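Local coordinates for TatD-related deoxyribonuclease (Thermotoga maritima, PDB 1J6O), which probably acts as a metal-dependent deoxyribonuclease of the TatD family, hydrolysing ester bonds in DNA, at residues A[235-240]-A[249-254]. Numbering follows the deposited sequence.
Sequences YVVETI and AKVDEA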
ATOM      1  N   TYR A 235       2.246   4.538  16.350  1.00 11.34           N
ATOM      2  CA  TYR A 235       1.685   3.474  17.165  1.00 12.05           C
ATOM      3  C   TYR A 235       1.906   2.135  16.526  1.00 12.33           C
ATOM      4  O   TYR A 235       2.043   1.128  17.236  1.00 11.54           O
ATOM      5  CB  TYR A 235       0.183   3.725  17.391  1.00 13.32           C
ATOM      6  CG  TYR A 235      -0.049   5.034  18.116  1.00 15.62           C
ATOM      7  CD1 TYR A 235       0.281   5.175  19.460  1.00 16.20           C
ATOM      8  CD2 TYR A 235      -0.503   6.157  17.430  1.00 16.26           C
ATOM      9  CE1 TYR A 235       0.177   6.413  20.103  1.00 19.72           C
ATOM     10  CE2 TYR A 235      -0.609   7.386  18.054  1.00 19.84           C
ATOM     11  CZ  TYR A 235      -0.265   7.512  19.386  1.00 20.03           C
ATOM     12  OH  TYR A 235      -0.345   8.755  19.966  1.00 23.62           O
ATOM     13  N   VAL A 236       1.945   2.119  15.190  1.00  9.96           N
ATOM     14  CA  VAL A 236       2.159   0.873  14.456  1.00  9.85           C
ATOM     15  C   VAL A 236       3.609   0.451  14.679  1.00 11.28           C
ATOM     16  O   VAL A 236       3.897  -0.730  14.896  1.00 10.44           O
ATOM     17  CB  VAL A 236       1.878   1.062  12.926  1.00  9.88           C
ATOM     18  CG1 VAL A 236       2.276  -0.201  12.131  1.00  9.29           C
ATOM     19  CG2 VAL A 236       0.372   1.343  12.739  1.00  8.23           C
ATOM     20  N   VAL A 237       4.515   1.419  14.593  1.00 10.74           N
ATOM     21  CA  VAL A 237       5.922   1.143  14.793  1.00 12.64           C
ATOM     22  C   VAL A 237       6.138   0.656  16.247  1.00 15.14           C
ATOM     23  O   VAL A 237       6.879  -0.303  16.503  1.00 14.06           O
ATOM     24  CB  VAL A 237       6.755   2.419  14.557  1.00 12.52           C
ATOM     25  CG1 VAL A 237       8.167   2.242  15.136  1.00 12.87           C
ATOM     26  CG2 VAL A 237       6.827   2.730  13.050  1.00  8.86           C
ATOM     27  N   GLU A 238       5.491   1.335  17.192  1.00 15.00           N
ATOM     28  CA  GLU A 238       5.615   0.973  18.599  1.00 17.47           C
ATOM     29  C   GLU A 238       5.268  -0.490  18.794  1.00 16.35           C
ATOM     30  O   GLU A 238       6.049  -1.251  19.374  1.00 16.67           O
ATOM     31  CB  GLU A 238       4.697   1.849  19.442  1.00 18.17           C
ATOM     32  CG  GLU A 238       4.596   1.450  20.891  1.00 24.05           C
ATOM     33  CD  GLU A 238       3.840   2.495  21.689  1.00 28.58           C
ATOM     34  OE1 GLU A 238       2.781   2.956  21.200  1.00 28.15           O
ATOM     35  OE2 GLU A 238       4.307   2.851  22.797  1.00 29.27           O
ATOM     36  N   THR A 239       4.114  -0.902  18.294  1.00 15.32           N
ATOM     37  CA  THR A 239       3.712  -2.294  18.439  1.00 14.67           C
ATOM     38  C   THR A 239       4.707  -3.238  17.773  1.00 15.98           C
ATOM     39  O   THR A 239       5.108  -4.250  18.372  1.00 15.41           O
ATOM     40  CB  THR A 239       2.284  -2.526  17.867  1.00 14.31           C
ATOM     41  OG1 THR A 239       1.336  -1.805  18.670  1.00 16.72           O
ATOM     42  CG2 THR A 239       1.911  -4.007  17.862  1.00 13.71           C
ATOM     43  N   ILE A 240       5.111  -2.925  16.541  1.00 13.86           N
ATOM     44  CA  ILE A 240       6.059  -3.794  15.848  1.00 13.80           C
ATOM     45  C   ILE A 240       7.342  -3.940  16.636  1.00 14.23           C
ATOM     46  O   ILE A 240       7.869  -5.049  16.760  1.00 15.77           O
ATOM     47  CB  ILE A 240       6.378  -3.268  14.434  1.00 11.82           C
ATOM     48  CG1 ILE A 240       5.106  -3.360  13.573  1.00 12.23           C
ATOM     49  CG2 ILE A 240       7.530  -4.069  13.799  1.00 12.32           C
ATOM     50  CD1 ILE A 240       5.268  -2.724  12.183  1.00 11.67           C
ATOM     51  N   ALA A 249      13.851   2.572  16.576  1.00 19.42           N
ATOM     52  CA  ALA A 249      14.754   3.073  15.566  1.00 19.69           C
ATOM     53  C   ALA A 249      15.034   1.971  14.553  1.00 17.96           C
ATOM     54  O   ALA A 249      15.229   2.251  13.370  1.00 17.50           O
ATOM     55  CB  ALA A 249      16.064   3.527  16.200  1.00 20.62           C
ATOM     56  N   LYS A 250      15.053   0.719  15.006  1.00 16.35           N
ATOM     57  CA  LYS A 250      15.323  -0.395  14.090  1.00 17.36           C
ATOM     58  C   LYS A 250      14.160  -0.640  13.146  1.00 14.03           C
ATOM     59  O   LYS A 250      14.360  -0.963  11.964  1.00 14.78           O
ATOM     60  CB  LYS A 250      15.640  -1.700  14.845  1.00 19.55           C
ATOM     61  CG  LYS A 250      16.900  -1.639  15.730  1.00 26.33           C
ATOM     62  CD  LYS A 250      17.747  -2.926  15.590  1.00 27.97           C
ATOM     63  CE  LYS A 250      18.704  -3.090  16.764  1.00 30.19           C
ATOM     64  NZ  LYS A 250      19.484  -1.835  17.011  1.00 31.92           N
ATOM     65  N   VAL A 251      12.950  -0.497  13.665  1.00 12.34           N
ATOM     66  CA  VAL A 251      11.777  -0.702  12.839  1.00 11.78           C
ATOM     67  C   VAL A 251      11.705   0.411  11.785  1.00 11.96           C
ATOM     68  O   VAL A 251      11.478   0.155  10.601  1.00  9.94           O
ATOM     69  CB  VAL A 251      10.492  -0.669  13.673  1.00 12.61           C
ATOM     70  CG1 VAL A 251       9.324  -1.007  12.786  1.00 14.56           C
ATOM     71  CG2 VAL A 251      10.589  -1.663  14.835  1.00 12.26           C
ATOM     72  N   ASP A 252      11.915   1.646  12.224  1.00 12.95           N
ATOM     73  CA  ASP A 252      11.868   2.790  11.317  1.00 12.82           C
ATOM     74  C   ASP A 252      12.907   2.724  10.222  1.00 13.39           C
ATOM     75  O   ASP A 252      12.597   2.967   9.067  1.00 10.77           O
ATOM     76  CB  ASP A 252      12.085   4.110  12.054  1.00 15.27           C
ATOM     77  CG  ASP A 252      10.929   4.490  12.963  1.00 17.18           C
ATOM     78  OD1 ASP A 252       9.793   4.065  12.730  1.00 18.82           O
ATOM     79  OD2 ASP A 252      11.170   5.248  13.929  1.00 23.92           O
ATOM     80  N   GLU A 253      14.151   2.422  10.587  1.00 11.80           N
ATOM     81  CA  GLU A 253      15.202   2.350   9.593  1.00 12.57           C
ATOM     82  C   GLU A 253      14.944   1.315   8.534  1.00 12.33           C
ATOM     83  O   GLU A 253      15.036   1.607   7.339  1.00 12.14           O
ATOM     84  CB  GLU A 253      16.563   2.075  10.242  1.00 15.36           C
ATOM     85  CG  GLU A 253      17.660   1.925   9.206  1.00 17.48           C
ATOM     86  N   ALA A 254      14.652   0.100   8.983  1.00 10.78           N
ATOM     87  CA  ALA A 254      14.383  -1.010   8.105  1.00 11.40           C
ATOM     88  C   ALA A 254      13.172  -0.804   7.189  1.00 10.82           C
ATOM     89  O   ALA A 254      13.270  -1.008   5.965  1.00 10.46           O
ATOM     90  CB  ALA A 254      14.209  -2.302   8.949  1.00 13.73           C
TER
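Carboxylate oxygen OD1 of Asp252 rests against both methyls of Val237, 3.3 Å from Val237 CG2 and 3.4 Å from Val237 CG1. This is a polar atom on an apolar branch: OD1 is buried by the contact and has no hydrogen-bonding partner in the model. The contact joins two helices, 233-244 and 248-264, which follow the last strand of the TIM barrel. Their short segments 235-240 and 249-254 cross at 116°, with axes 9.2 Å apart, and no hydrogen bond links them. Val237 also touches Leu211 on strand 209-211 and Met13 on strand 13-18, the last and first strands of the sheet, which lie side by side in a closed TIM barrel. The helix pair therefore packs over the closure of the barrel, away from the predicted metal ligands.

Asp252 reaches Val237 through its torsion: with CG opposite its own carbonyl carbon (chi1 -69°), the carboxylate swings toward helix 233-244 although the bond to CB does not aim there, and the two side chains meet at about a right angle. The same aspartate touches Met13 and His11, the latter in the N-terminal histidine tag.

One residue earlier, Val251 faces the other helix directly. Val251 CA lies 6.4 Å from Val237 CA, and the two valines run past one another in opposite directions, Val237 CG1 coming 4.0 Å from Val251 CB. A turn beyond Val237, Ile240 extends the apolar surface and also packs on Leu211. The touch is made by Ile240 CG2 rather than by the longer CG1 arm: Ile240 CG2 meets Val251 CG1 at 3.7 Å and Val251 CG2 at 4.0 Å, so that one isoleucine methyl bears on both valine methyls.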